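Long-range contact in putative acyl-CoA N-acyltransferase (Klebsiella pneumoniae subsp. pneumoniae, PDB 3LOD), which probably transfers an acyl group from acyl-CoA to an amine of an unidentified acceptor: residues M3-F16 with A51-C64. Sequence-based numbering, arbitrary orientation.
Sequences MYTITDIAPTDAEF and ALAIRSPQGEAVGC
The N-terminal edge of a GNAT acetyltransferase sheet is formed where strand 5-8 pairs antiparallel with strand 51-55, the short axes 4.6 Å apart at 151°. Thr5 and Arg55 form one hydrogen-bonded pair (Thr5 N to Arg55 O, 2.9 Å) and Thr7 and Ala53 the next; the side chains of Ile6 and Ile54, the non-hydrogen-bonded pair between them, lie side by side and point the same way. Beyond the strand, Ile9 N still donates to Ala51 O at 3.2 Å, though from above the carbonyl plane.

On the Thr5-Thr7 face, Arg55 bends at chi3 (82°), bringing its guanidinium edge to three oxygens: NH1 donates to Thr7 OG1 (3.0 Å), NE runs almost straight to Gly59 O (178° at H), and NH2 forms a salt bridge with Glu15 OE1 (2.8 Å), its hydrogen bond weak. The GNAT order here is strand, helix, hairpin, and Glu15 lies in the first turn of helix 14-26, which Asp13 caps. With OE2 accepting from Ala61 N (3.0 Å), its carboxylate ties the helix to both strands of hairpin 49-55/61-69. Deeper, Phe16 CE2 meets Cys64 SG obliquely at 3.7 Å. Across the sheet, on the side of helix 91-104, Tyr4 CD1 approaches Val62 CG1 at 4.0 Å.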
# COMPACT_ATOMS: atom_id res chain seq x y z
N MET A 3 6.02 10.47 -15.08
CA MET A 3 7.34 9.92 -15.54
C MET A 3 8.40 9.67 -14.43
O MET A 3 9.61 9.71 -14.63
CB MET A 3 7.92 10.82 -16.60
CG MET A 3 8.07 10.15 -17.93
SD MET A 3 9.48 10.91 -18.78
CE MET A 3 8.67 11.96 -20.09
N TYR A 4 7.88 9.42 -13.23
CA TYR A 4 8.54 8.70 -12.16
C TYR A 4 8.58 7.20 -12.47
O TYR A 4 7.87 6.71 -13.35
CB TYR A 4 7.71 8.87 -10.90
CG TYR A 4 7.70 10.27 -10.35
CD1 TYR A 4 8.24 10.54 -9.08
CD2 TYR A 4 7.18 11.36 -11.11
CE1 TYR A 4 8.25 11.84 -8.56
CE2 TYR A 4 7.17 12.66 -10.58
CZ TYR A 4 7.72 12.88 -9.30
OH TYR A 4 7.74 14.10 -8.74
N THR A 5 9.34 6.45 -11.69
CA THR A 5 9.57 5.04 -11.99
C THR A 5 9.00 4.13 -10.87
O THR A 5 8.84 4.60 -9.76
CB THR A 5 11.07 4.86 -12.36
OG1 THR A 5 11.16 4.05 -13.51
CG2 THR A 5 11.92 4.25 -11.26
N ILE A 6 8.66 2.86 -11.15
CA ILE A 6 8.26 1.86 -10.10
C ILE A 6 9.13 0.61 -10.08
O ILE A 6 9.35 -0.03 -11.13
CB ILE A 6 6.81 1.39 -10.25
CG1 ILE A 6 5.90 2.19 -9.34
CG2 ILE A 6 6.66 -0.02 -9.78
CD1 ILE A 6 4.83 2.82 -10.06
N THR A 7 9.62 0.22 -8.92
CA THR A 7 10.53 -0.92 -8.86
C THR A 7 10.28 -1.70 -7.63
O THR A 7 9.79 -1.14 -6.65
CB THR A 7 12.03 -0.49 -8.74
OG1 THR A 7 12.26 0.13 -7.45
CG2 THR A 7 12.48 0.42 -9.90
N ASP A 8 10.68 -2.96 -7.64
CA ASP A 8 10.67 -3.76 -6.42
C ASP A 8 11.53 -3.05 -5.37
O ASP A 8 12.42 -2.27 -5.74
CB ASP A 8 11.23 -5.16 -6.70
CG ASP A 8 10.16 -6.15 -7.21
OD1 ASP A 8 8.96 -5.87 -7.06
OD2 ASP A 8 10.54 -7.24 -7.73
N ILE A 9 11.23 -3.26 -4.09
CA ILE A 9 12.15 -3.01 -2.98
C ILE A 9 12.04 -4.08 -1.89
O ILE A 9 10.96 -4.57 -1.57
CB ILE A 9 11.95 -1.61 -2.23
CG1 ILE A 9 10.59 -1.04 -2.46
CG2 ILE A 9 13.10 -0.54 -2.39
CD1 ILE A 9 9.71 -1.59 -1.49
N ALA A 10 13.19 -4.39 -1.32
CA ALA A 10 13.30 -5.12 -0.06
C ALA A 10 12.65 -4.27 1.05
O ALA A 10 12.96 -3.08 1.19
CB ALA A 10 14.84 -5.42 0.26
N PRO A 11 11.72 -4.86 1.81
CA PRO A 11 11.22 -4.16 3.00
C PRO A 11 12.35 -3.88 4.02
O PRO A 11 12.12 -3.24 5.04
CB PRO A 11 10.21 -5.16 3.59
CG PRO A 11 10.53 -6.46 2.95
CD PRO A 11 10.99 -6.11 1.58
N THR A 12 13.57 -4.36 3.75
CA THR A 12 14.67 -4.15 4.68
C THR A 12 15.64 -3.06 4.21
O THR A 12 16.44 -2.54 4.99
CB THR A 12 15.38 -5.45 4.99
OG1 THR A 12 15.65 -6.12 3.75
CG2 THR A 12 14.48 -6.32 5.86
N ASP A 13 15.55 -2.74 2.92
CA ASP A 13 16.11 -1.53 2.34
C ASP A 13 15.91 -0.30 3.28
O ASP A 13 14.76 0.02 3.74
CB ASP A 13 15.43 -1.33 0.97
CG ASP A 13 16.17 -0.34 0.02
OD1 ASP A 13 16.56 0.80 0.40
OD2 ASP A 13 16.32 -0.71 -1.18
N ALA A 14 17.03 0.39 3.58
CA ALA A 14 16.98 1.64 4.35
C ALA A 14 15.99 2.69 3.78
O ALA A 14 15.35 3.47 4.52
CB ALA A 14 18.38 2.24 4.49
N GLU A 15 15.87 2.73 2.47
CA GLU A 15 14.97 3.68 1.84
C GLU A 15 13.50 3.35 2.15
O GLU A 15 12.66 4.27 2.26
CB GLU A 15 15.20 3.70 0.33
CG GLU A 15 16.12 4.78 -0.17
CD GLU A 15 16.18 4.77 -1.68
OE1 GLU A 15 16.52 3.69 -2.24
OE2 GLU A 15 15.84 5.82 -2.29
N PHE A 16 13.20 2.06 2.30
CA PHE A 16 11.82 1.61 2.56
C PHE A 16 11.48 1.96 3.98
O PHE A 16 10.42 2.57 4.26
CB PHE A 16 11.70 0.10 2.43
CG PHE A 16 10.27 -0.39 2.48
CD1 PHE A 16 9.80 -1.07 3.59
CD2 PHE A 16 9.40 -0.15 1.41
CE1 PHE A 16 8.50 -1.51 3.61
CE2 PHE A 16 8.12 -0.56 1.42
CZ PHE A 16 7.66 -1.27 2.53
N ALA A 51 6.36 -5.74 -2.42
CA ALA A 51 6.71 -4.43 -1.97
C ALA A 51 7.30 -3.67 -3.15
O ALA A 51 8.20 -4.18 -3.85
CB ALA A 51 7.72 -4.55 -0.89
N LEU A 52 6.82 -2.46 -3.33
CA LEU A 52 7.22 -1.60 -4.47
C LEU A 52 7.55 -0.17 -4.03
O LEU A 52 7.05 0.30 -3.00
CB LEU A 52 6.06 -1.52 -5.48
CG LEU A 52 5.56 -2.81 -6.15
CD1 LEU A 52 4.44 -2.53 -7.18
CD2 LEU A 52 6.69 -3.63 -6.78
N ALA A 53 8.35 0.53 -4.84
CA ALA A 53 8.69 1.96 -4.59
C ALA A 53 8.47 2.82 -5.82
O ALA A 53 8.59 2.32 -6.94
CB ALA A 53 10.11 2.09 -4.14
N ILE A 54 8.14 4.09 -5.62
CA ILE A 54 8.15 5.06 -6.71
C ILE A 54 9.29 6.01 -6.55
O ILE A 54 9.52 6.57 -5.46
CB ILE A 54 6.93 5.93 -6.75
CG1 ILE A 54 5.81 5.30 -6.03
CG2 ILE A 54 6.43 6.21 -8.19
CD1 ILE A 54 4.93 6.38 -5.51
N ARG A 55 9.97 6.25 -7.65
CA ARG A 55 11.22 6.94 -7.66
C ARG A 55 11.08 8.13 -8.55
O ARG A 55 10.45 8.07 -9.60
CB ARG A 55 12.32 6.01 -8.15
CG ARG A 55 12.15 4.56 -7.67
CD ARG A 55 13.39 3.68 -7.85
NE ARG A 55 14.29 3.92 -6.73
CZ ARG A 55 14.52 3.09 -5.71
NH1 ARG A 55 13.96 1.88 -5.65
NH2 ARG A 55 15.37 3.49 -4.75
N SER A 56 11.68 9.21 -8.10
CA SER A 56 11.77 10.41 -8.88
C SER A 56 12.61 10.12 -10.14
O SER A 56 13.13 8.99 -10.31
CB SER A 56 12.36 11.54 -8.03
OG SER A 56 13.77 11.45 -7.93
N PRO A 57 12.68 11.09 -11.08
CA PRO A 57 13.67 10.88 -12.13
C PRO A 57 15.14 10.92 -11.64
O PRO A 57 15.96 10.21 -12.23
CB PRO A 57 13.33 11.98 -13.15
CG PRO A 57 11.80 12.14 -12.99
CD PRO A 57 11.68 12.11 -11.47
N GLN A 58 15.44 11.67 -10.56
CA GLN A 58 16.76 11.54 -9.86
C GLN A 58 17.06 10.08 -9.48
O GLN A 58 18.18 9.60 -9.69
CB GLN A 58 16.86 12.38 -8.56
CG GLN A 58 16.82 13.90 -8.73
CD GLN A 58 15.51 14.36 -9.37
OE1 GLN A 58 15.53 14.97 -10.44
NE2 GLN A 58 14.37 14.02 -8.74
N GLY A 59 16.04 9.39 -8.95
CA GLY A 59 16.13 7.96 -8.59
C GLY A 59 15.83 7.74 -7.12
O GLY A 59 15.86 6.61 -6.64
N GLU A 60 15.54 8.84 -6.44
CA GLU A 60 15.09 8.93 -5.05
C GLU A 60 13.72 8.20 -4.80
O GLU A 60 12.69 8.54 -5.41
CB GLU A 60 14.97 10.45 -4.76
CG GLU A 60 14.83 10.93 -3.31
CD GLU A 60 14.19 12.37 -3.21
OE1 GLU A 60 14.07 13.06 -4.28
OE2 GLU A 60 13.78 12.81 -2.09
N ALA A 61 13.70 7.20 -3.90
CA ALA A 61 12.44 6.58 -3.47
C ALA A 61 11.63 7.62 -2.74
O ALA A 61 12.10 8.28 -1.83
CB ALA A 61 12.68 5.44 -2.60
N VAL A 62 10.39 7.76 -3.16
CA VAL A 62 9.66 8.99 -2.93
C VAL A 62 8.27 8.53 -2.46
O VAL A 62 7.47 9.33 -2.00
CB VAL A 62 9.72 9.85 -4.26
CG1 VAL A 62 8.55 9.64 -5.21
CG2 VAL A 62 10.03 11.30 -4.00
N GLY A 63 8.04 7.23 -2.52
CA GLY A 63 6.76 6.62 -2.13
C GLY A 63 6.90 5.10 -2.11
O GLY A 63 7.84 4.54 -2.68
N CYS A 64 6.00 4.40 -1.43
CA CYS A 64 6.07 2.95 -1.48
C CYS A 64 4.80 2.32 -1.04
O CYS A 64 3.90 3.04 -0.54
CB CYS A 64 7.17 2.45 -0.56
SG CYS A 64 6.83 2.86 1.20
O HOH W 1 15.13 -0.95 -5.14